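Local coordinates for L-aspartate semialdehyde sulfurtransferase (Methanocaldococcus jannaschii, PDB 3KPB), which probably makes homocysteine from aspartate semialdehyde and sulfide with a partner protein, and binds S-adenosylmethionine and methylthioadenosine in its C-terminal CBS domain pair, at residues Ile37-Glu40 / Leu44-Ile47; Gly46-Trp51 / Lys62-Ile67; Asn71-His76 / Ser89-Ser94. All coordinates share one frame; numbering follows the deposited sequence.

Contact 1: Ile37-Glu40 / Leu44-Ile47; sequences IVDE and LVGI. With SAM (S-adenosylmethionine), chain E.
I37 lies antiparallel to G46, and its backbone does most of the joining here. I37 N gives a nearly straight bond to G46 O (2.8 Å). I37 O is gripped twice: V45 N reaches it at 2.8 Å with an N-H...O angle of 176°, while G46 N comes in longer and more bent, 3.2 Å and 141°. L44 CD1 lies 3.6 Å from I37 O. On the side chain, I37 CG2 meets V45 CG2 at 3.8 Å, the two side chains crossing at about a right angle. At V38 the register slips by one and the partner becomes L44; both side chains go to the sheet face opposite I37, V38 CG1 passing 4.1 Å from L44 N, with V105 beneath them. D39 leaves the strand and lays its CB against V45 CG1 (3.9 Å), while its OD1 takes the N-H groups of H41 and K43 in the turn. V45 CG1 stands anti to the carbonyl carbon (chi1 -61°) and turns to D39, while CG2, between backbone N and carbonyl, turns to I37; an alanine here would lose both methyls and would probably leave I37 CG2 and the D39 methylene without their apolar neighbour. Further on, I47 sets CG2 over the adenine of SAM, 3.8 Å from SAM C4. With V45 and G46 both facing I37, this is a classic beta bulge in the hairpin of the first CBS motif.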
# COMPACT_ATOMS: atom_id res chain seq x y z
N ILE A 37 13.13 5.35 -8.99
CA ILE A 37 14.54 5.40 -8.63
C ILE A 37 15.35 5.65 -9.89
O ILE A 37 15.14 4.98 -10.91
CB ILE A 37 15.00 4.11 -7.92
CG1 ILE A 37 14.11 3.80 -6.70
CG2 ILE A 37 16.48 4.20 -7.54
CD1 ILE A 37 14.01 4.92 -5.66
N VAL A 38 16.24 6.63 -9.83
CA VAL A 38 17.05 6.99 -10.99
C VAL A 38 18.52 6.82 -10.67
O VAL A 38 18.92 6.86 -9.49
CB VAL A 38 16.76 8.43 -11.48
CG1 VAL A 38 15.33 8.54 -12.01
CG2 VAL A 38 17.03 9.47 -10.38
N ASP A 39 19.33 6.61 -11.71
CA ASP A 39 20.77 6.55 -11.52
C ASP A 39 21.37 7.95 -11.44
O ASP A 39 20.65 8.95 -11.49
CB ASP A 39 21.46 5.65 -12.56
CG ASP A 39 21.28 6.13 -14.00
OD1 ASP A 39 21.09 7.34 -14.25
OD2 ASP A 39 21.35 5.26 -14.90
N GLU A 40 22.69 8.00 -11.31
CA GLU A 40 23.40 9.27 -11.12
C GLU A 40 23.27 10.19 -12.33
O GLU A 40 23.64 11.37 -12.27
CB GLU A 40 24.87 9.01 -10.75
CG GLU A 40 25.77 8.49 -11.88
CD GLU A 40 25.69 6.98 -12.12
OE1 GLU A 40 26.52 6.47 -12.89
OE2 GLU A 40 24.80 6.31 -11.55
N LEU A 44 15.89 6.23 -15.30
CA LEU A 44 15.12 5.28 -14.50
C LEU A 44 15.80 3.92 -14.37
O LEU A 44 16.21 3.31 -15.36
CB LEU A 44 13.72 5.11 -15.10
CG LEU A 44 12.76 4.18 -14.34
CD1 LEU A 44 12.28 4.80 -13.03
CD2 LEU A 44 11.58 3.83 -15.23
N VAL A 45 15.90 3.44 -13.13
CA VAL A 45 16.45 2.10 -12.84
C VAL A 45 15.54 1.24 -11.96
O VAL A 45 15.79 0.04 -11.81
CB VAL A 45 17.86 2.17 -12.20
CG1 VAL A 45 18.86 2.85 -13.15
CG2 VAL A 45 17.82 2.90 -10.86
N GLY A 46 14.51 1.83 -11.37
CA GLY A 46 13.63 1.05 -10.51
C GLY A 46 12.48 1.83 -9.94
O GLY A 46 12.31 3.00 -10.26
N ILE A 47 11.66 1.17 -9.13
CA ILE A 47 10.58 1.84 -8.41
C ILE A 47 10.42 1.28 -6.98
O ILE A 47 10.69 0.11 -6.73
CB ILE A 47 9.24 1.79 -9.21
CG1 ILE A 47 8.21 2.76 -8.62
CG2 ILE A 47 8.69 0.35 -9.30
CD1 ILE A 47 6.96 2.98 -9.48
N SAM E . -0.18 -1.08 -6.13
CA SAM E . 0.50 -2.11 -5.33
C SAM E . 1.78 -1.53 -4.72
O SAM E . 1.81 -0.38 -4.28
OXT SAM E . 2.81 -2.20 -4.64
CB SAM E . 0.85 -3.30 -6.23
CG SAM E . 0.77 -4.62 -5.46
SD SAM E . 2.33 -5.57 -5.52
CE SAM E . 2.04 -6.72 -4.19
C5' SAM E . 3.68 -4.58 -4.80
C4' SAM E . 4.83 -4.35 -5.77
O4' SAM E . 4.37 -3.64 -6.93
C3' SAM E . 5.84 -3.40 -5.12
O3' SAM E . 6.96 -4.18 -4.69
C2' SAM E . 6.25 -2.46 -6.24
O2' SAM E . 7.68 -2.52 -6.41
C1' SAM E . 5.55 -3.03 -7.47
N9 SAM E . 5.16 -1.92 -8.36
C8 SAM E . 4.37 -0.89 -8.05
N7 SAM E . 4.25 -0.08 -9.10
C5 SAM E . 4.98 -0.60 -10.09
C6 SAM E . 5.24 -0.21 -11.40
N6 SAM E . 4.71 0.90 -11.91
N1 SAM E . 6.04 -0.97 -12.16
C2 SAM E . 6.57 -2.08 -11.67
N3 SAM E . 6.35 -2.48 -10.43
C4 SAM E . 5.56 -1.76 -9.62

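Contact 2: Gly46-Trp51 / Lys62-Ile67. With SAM (S-adenosylmethionine), chain E.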
# COMPACT_ATOMS: atom_id res chain seq x y z
N GLY A 46 14.51 1.83 -11.37
CA GLY A 46 13.63 1.05 -10.51
C GLY A 46 12.48 1.83 -9.94
O GLY A 46 12.31 3.00 -10.26
N ILE A 47 11.66 1.17 -9.13
CA ILE A 47 10.58 1.84 -8.41
C ILE A 47 10.42 1.28 -6.98
O ILE A 47 10.69 0.11 -6.73
CB ILE A 47 9.24 1.79 -9.21
CG1 ILE A 47 8.21 2.76 -8.62
CG2 ILE A 47 8.69 0.35 -9.30
CD1 ILE A 47 6.96 2.98 -9.48
N ILE A 48 10.02 2.16 -6.06
CA ILE A 48 9.77 1.81 -4.66
C ILE A 48 8.36 2.25 -4.29
O ILE A 48 7.92 3.33 -4.67
CB ILE A 48 10.81 2.56 -3.75
CG1 ILE A 48 12.20 1.92 -3.86
CG2 ILE A 48 10.36 2.62 -2.27
CD1 ILE A 48 12.30 0.50 -3.33
N THR A 49 7.64 1.41 -3.54
CA THR A 49 6.39 1.82 -2.87
C THR A 49 6.52 1.46 -1.39
O THR A 49 7.52 0.85 -0.99
CB THR A 49 5.16 1.08 -3.43
OG1 THR A 49 5.25 -0.31 -3.10
CG2 THR A 49 5.08 1.22 -4.95
N SER A 50 5.54 1.81 -0.56
CA SER A 50 5.61 1.40 0.85
C SER A 50 5.68 -0.12 1.02
O SER A 50 6.22 -0.60 2.02
CB SER A 50 4.46 1.97 1.68
OG SER A 50 3.21 1.47 1.25
N TRP A 51 5.14 -0.87 0.06
CA TRP A 51 5.28 -2.32 0.10
C TRP A 51 6.75 -2.74 0.10
O TRP A 51 7.15 -3.63 0.86
CB TRP A 51 4.54 -2.99 -1.05
CG TRP A 51 4.52 -4.48 -0.92
CD1 TRP A 51 5.25 -5.38 -1.66
CD2 TRP A 51 3.77 -5.25 0.03
NE1 TRP A 51 4.98 -6.66 -1.23
CE2 TRP A 51 4.07 -6.61 -0.21
CE3 TRP A 51 2.86 -4.92 1.04
CZ2 TRP A 51 3.49 -7.65 0.54
CZ3 TRP A 51 2.28 -5.95 1.78
CH2 TRP A 51 2.60 -7.29 1.53
N LYS A 62 19.65 -3.14 3.40
CA LYS A 62 20.06 -1.82 3.88
C LYS A 62 19.83 -0.66 2.92
O LYS A 62 19.59 0.47 3.36
CB LYS A 62 21.53 -1.84 4.31
CG LYS A 62 21.82 -2.72 5.52
CD LYS A 62 23.29 -2.67 5.90
CE LYS A 62 23.60 -3.64 7.04
NZ LYS A 62 23.55 -5.06 6.59
N THR A 63 19.91 -0.91 1.61
CA THR A 63 19.76 0.16 0.61
C THR A 63 18.63 -0.14 -0.36
O THR A 63 18.26 -1.30 -0.58
CB THR A 63 21.06 0.40 -0.21
OG1 THR A 63 21.33 -0.75 -1.02
CG2 THR A 63 22.26 0.66 0.71
N ILE A 64 18.12 0.93 -0.96
CA ILE A 64 17.03 0.86 -1.93
C ILE A 64 17.41 -0.02 -3.11
O ILE A 64 16.58 -0.77 -3.62
CB ILE A 64 16.62 2.28 -2.38
CG1 ILE A 64 15.77 2.92 -1.27
CG2 ILE A 64 15.84 2.27 -3.70
CD1 ILE A 64 14.60 2.05 -0.77
N GLU A 65 18.66 0.03 -3.53
CA GLU A 65 18.96 -0.73 -4.72
C GLU A 65 18.86 -2.24 -4.53
O GLU A 65 18.66 -2.97 -5.50
CB GLU A 65 20.27 -0.27 -5.32
CG GLU A 65 21.49 -0.95 -4.85
CD GLU A 65 22.42 -1.10 -6.01
OE1 GLU A 65 23.55 -0.57 -5.94
OE2 GLU A 65 22.02 -1.73 -7.01
N GLU A 66 18.92 -2.70 -3.28
CA GLU A 66 18.77 -4.12 -2.98
C GLU A 66 17.32 -4.61 -2.99
O GLU A 66 17.07 -5.82 -2.98
CB GLU A 66 19.37 -4.45 -1.62
CG GLU A 66 20.83 -4.09 -1.51
CD GLU A 66 21.34 -4.24 -0.10
OE1 GLU A 66 21.64 -5.39 0.30
OE2 GLU A 66 21.44 -3.22 0.61
N ILE A 67 16.37 -3.68 -3.01
CA ILE A 67 14.96 -4.05 -2.89
C ILE A 67 14.07 -3.48 -4.00
O ILE A 67 12.96 -3.98 -4.21
CB ILE A 67 14.38 -3.66 -1.49
CG1 ILE A 67 13.16 -4.52 -1.13
CG2 ILE A 67 14.07 -2.16 -1.41
CD1 ILE A 67 13.49 -5.96 -0.75
N SAM E . -0.18 -1.08 -6.13
CA SAM E . 0.50 -2.11 -5.33
C SAM E . 1.78 -1.53 -4.72
O SAM E . 1.81 -0.38 -4.28
OXT SAM E . 2.81 -2.20 -4.64
CB SAM E . 0.85 -3.30 -6.23
CG SAM E . 0.77 -4.62 -5.46
SD SAM E . 2.33 -5.57 -5.52
CE SAM E . 2.04 -6.72 -4.19
C5' SAM E . 3.68 -4.58 -4.80
C4' SAM E . 4.83 -4.35 -5.77
O4' SAM E . 4.37 -3.64 -6.93
C3' SAM E . 5.84 -3.40 -5.12
O3' SAM E . 6.96 -4.18 -4.69
C2' SAM E . 6.25 -2.46 -6.24
O2' SAM E . 7.68 -2.52 -6.41
C1' SAM E . 5.55 -3.03 -7.47
N9 SAM E . 5.16 -1.92 -8.36
C8 SAM E . 4.37 -0.89 -8.05
N7 SAM E . 4.25 -0.08 -9.10
C5 SAM E . 4.98 -0.60 -10.09
C6 SAM E . 5.24 -0.21 -11.40
N6 SAM E . 4.71 0.90 -11.91
N1 SAM E . 6.04 -0.97 -12.16
C2 SAM E . 6.57 -2.08 -11.67
N3 SAM E . 6.35 -2.48 -10.43
C4 SAM E . 5.56 -1.76 -9.62
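The backbones of I48 and I64 stay well apart, 7.8 Å between CA atoms, as the strand 44-48 passes a short helix-like turn at 64-66, so side chains alone fill the gap. I48 points at this turn, its CG1 set beside the backbone N (chi1 -74°), and that branch meets I64 CG2 at 3.7 Å. I48 CD1 goes on to I67 CG2, also 3.7 Å away, crossing that side chain at about a right angle. The three isoleucines are buried, with I37, M68 and I53 packed around I48. The turn has its own polar brace: E66 OE2 takes both T63 N (2.9 Å) and T63 OG1 (3.0 Å), the hydroxyl lying on its anti lone pair. Beyond I48 the chain turns into helix 50-58. T49 caps it through OG1, which accepts weakly from W51 N and also gives a weak 3.4 Å bond to SAM OXT. The sulfonium methyl SAM CE lies 4.2 Å above one W51 ring face, toward its rim, with SAM O3' at the edge. S50 OG bonds S50 OG of the second subunit. One side of the strand-to-helix junction thus packs in the core, and the other lines the SAM pocket of the CBS pair.

Contact 3: Asn71-His76 / Ser89-Ser94; sequences NVITAH and SKYNIS. With SAM (S-adenosylmethionine), chain E.
The CH-pi contact comes first: I73 CD1 sits over a face of the Y91 ring, 3.9 Å from the ring centroid and 30° off its normal. It is displaced toward the root of the ring, which brings I73 CD1 to 3.4 Å from Y91 CG. The methyl gets there because I73 carries CG1 beside its backbone N (chi1 -57°) and then runs on extended, out toward the end of helix 81-91.

Apolar packing continues from the same branch. I73 CD1 touches I93 CD1 at 3.7 Å, and I73 CG2 lies 3.8 Å from that same I93 carbon, so the tip of I93 bears on both branches of I73. I93 CG2 takes a different job, lying under the adenine 3.9 Å from SAM N7, on the face of the base opposite the one I47 covers.

Hydrogen bonding here runs to the ligand instead of between the segments. I73 N donates to SAM N1 (2.9 Å, N-H...N angle 161°), and SAM N6 donates back to I73 O (3.2 Å). These two backbone bonds read the Watson-Crick edge of adenine. At the far end of the ligand, S94 OG accepts a weak bond from SAM N and is also held by H34 NE2.

Within the second CBS motif, the contact belongs to a beta-alpha-beta unit: strand 75-76, helix 81-91 and strand 95-99. A75 bonds through its backbone to P97 and V99 and packs on V84 of the helix, I93 rests on M88, and V72 and T74 reach over to L44 on strand 44-48 of the first motif.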
# COMPACT_ATOMS: atom_id res chain seq x y z
N ASN A 71 11.93 -4.26 -12.95
CA ASN A 71 11.10 -4.28 -14.15
C ASN A 71 9.95 -3.30 -13.97
O ASN A 71 8.87 -3.66 -13.49
CB ASN A 71 10.58 -5.70 -14.45
CG ASN A 71 9.65 -5.75 -15.66
OD1 ASN A 71 9.54 -4.80 -16.44
ND2 ASN A 71 8.97 -6.88 -15.82
N VAL A 72 10.20 -2.05 -14.34
CA VAL A 72 9.24 -0.99 -14.10
C VAL A 72 8.26 -0.88 -15.26
O VAL A 72 8.66 -0.79 -16.43
CB VAL A 72 9.91 0.38 -13.88
CG1 VAL A 72 8.91 1.39 -13.33
CG2 VAL A 72 11.09 0.25 -12.92
N ILE A 73 6.98 -0.90 -14.92
CA ILE A 73 5.91 -0.61 -15.87
C ILE A 73 5.77 0.90 -15.96
O ILE A 73 5.48 1.57 -14.96
CB ILE A 73 4.58 -1.25 -15.43
CG1 ILE A 73 4.75 -2.76 -15.27
CG2 ILE A 73 3.47 -0.93 -16.44
CD1 ILE A 73 3.82 -3.38 -14.25
N THR A 74 5.97 1.42 -17.17
CA THR A 74 6.06 2.86 -17.39
C THR A 74 5.07 3.31 -18.45
O THR A 74 4.47 2.49 -19.15
CB THR A 74 7.48 3.27 -17.87
OG1 THR A 74 7.79 2.59 -19.10
CG2 THR A 74 8.54 2.92 -16.84
N ALA A 75 4.89 4.62 -18.52
CA ALA A 75 4.14 5.25 -19.58
C ALA A 75 5.04 6.23 -20.31
O ALA A 75 6.00 6.76 -19.75
CB ALA A 75 2.92 5.96 -19.03
N HIS A 76 4.74 6.45 -21.58
CA HIS A 76 5.53 7.38 -22.35
C HIS A 76 4.82 8.71 -22.32
O HIS A 76 3.59 8.77 -22.25
CB HIS A 76 5.72 6.88 -23.78
CG HIS A 76 6.83 7.56 -24.52
ND1 HIS A 76 6.64 8.73 -25.24
CD2 HIS A 76 8.13 7.22 -24.69
CE1 HIS A 76 7.78 9.08 -25.81
NE2 HIS A 76 8.70 8.19 -25.49
N SER A 89 -4.81 -1.65 -14.66
CA SER A 89 -5.71 -2.77 -14.35
C SER A 89 -5.06 -4.14 -14.64
O SER A 89 -5.22 -5.09 -13.87
CB SER A 89 -7.07 -2.64 -15.04
OG SER A 89 -6.93 -2.14 -16.37
N LYS A 90 -4.32 -4.22 -15.75
CA LYS A 90 -3.70 -5.47 -16.18
C LYS A 90 -2.64 -5.97 -15.20
O LYS A 90 -2.59 -7.16 -14.89
CB LYS A 90 -3.08 -5.33 -17.58
CG LYS A 90 -2.58 -6.65 -18.16
CD LYS A 90 -1.72 -6.45 -19.40
CE LYS A 90 -1.23 -7.79 -19.95
NZ LYS A 90 -0.43 -7.63 -21.19
N TYR A 91 -1.79 -5.06 -14.71
CA TYR A 91 -0.71 -5.42 -13.80
C TYR A 91 -1.08 -5.21 -12.34
O TYR A 91 -0.28 -5.50 -11.44
CB TYR A 91 0.55 -4.64 -14.14
CG TYR A 91 1.14 -5.06 -15.47
CD1 TYR A 91 1.87 -6.24 -15.58
CD2 TYR A 91 0.95 -4.27 -16.61
CE1 TYR A 91 2.40 -6.63 -16.80
CE2 TYR A 91 1.49 -4.66 -17.83
CZ TYR A 91 2.21 -5.84 -17.92
OH TYR A 91 2.74 -6.22 -19.12
N ASN A 92 -2.30 -4.72 -12.11
CA ASN A 92 -2.81 -4.42 -10.77
C ASN A 92 -1.84 -3.50 -10.01
O ASN A 92 -1.42 -3.78 -8.89
CB ASN A 92 -3.12 -5.72 -10.00
CG ASN A 92 -3.74 -5.46 -8.63
OD1 ASN A 92 -4.62 -4.61 -8.47
ND2 ASN A 92 -3.29 -6.22 -7.64
N ILE A 93 -1.48 -2.41 -10.68
CA ILE A 93 -0.65 -1.36 -10.09
C ILE A 93 -1.44 -0.06 -10.05
O ILE A 93 -2.46 0.08 -10.73
CB ILE A 93 0.68 -1.17 -10.86
CG1 ILE A 93 0.39 -0.87 -12.34
CG2 ILE A 93 1.59 -2.38 -10.68
CD1 ILE A 93 1.62 -0.60 -13.17
N SER A 94 -0.96 0.90 -9.26
CA SER A 94 -1.70 2.14 -9.03
C SER A 94 -0.88 3.39 -9.36
O SER A 94 -1.34 4.51 -9.15
CB SER A 94 -2.19 2.20 -7.59
OG SER A 94 -1.12 2.00 -6.68
N SAM E . -0.18 -1.08 -6.13
CA SAM E . 0.50 -2.11 -5.33
C SAM E . 1.78 -1.53 -4.72
O SAM E . 1.81 -0.38 -4.28
OXT SAM E . 2.81 -2.20 -4.64
CB SAM E . 0.85 -3.30 -6.23
CG SAM E . 0.77 -4.62 -5.46
SD SAM E . 2.33 -5.57 -5.52
CE SAM E . 2.04 -6.72 -4.19
C5' SAM E . 3.68 -4.58 -4.80
C4' SAM E . 4.83 -4.35 -5.77
O4' SAM E . 4.37 -3.64 -6.93
C3' SAM E . 5.84 -3.40 -5.12
O3' SAM E . 6.96 -4.18 -4.69
C2' SAM E . 6.25 -2.46 -6.24
O2' SAM E . 7.68 -2.52 -6.41
C1' SAM E . 5.55 -3.03 -7.47
N9 SAM E . 5.16 -1.92 -8.36
C8 SAM E . 4.37 -0.89 -8.05
N7 SAM E . 4.25 -0.08 -9.10
C5 SAM E . 4.98 -0.60 -10.09
C6 SAM E . 5.24 -0.21 -11.40
N6 SAM E . 4.71 0.90 -11.91
N1 SAM E . 6.04 -0.97 -12.16
C2 SAM E . 6.57 -2.08 -11.67
N3 SAM E . 6.35 -2.48 -10.43
C4 SAM E . 5.56 -1.76 -9.62

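From the N terminus, contact 1 closes the shortest loop, a three-residue turn that makes strands 35-38 and 44-48 a hairpin. Contact 2 starts on the residues where contact 1 ends, sharing G46 and I47, and closes a loop holding most of helix 50-58; I37 CD1 packing on I64 CG2 makes the two one core. Contact 3 follows in series and closes a loop around helix 81-91 in the second CBS motif. None encloses another. The motifs meet where V72 CG2 rests on G46 CA, 3.6 Å away, and where L44 packs on T74. SAM touches all three contacts and so bridges the two CBS motifs.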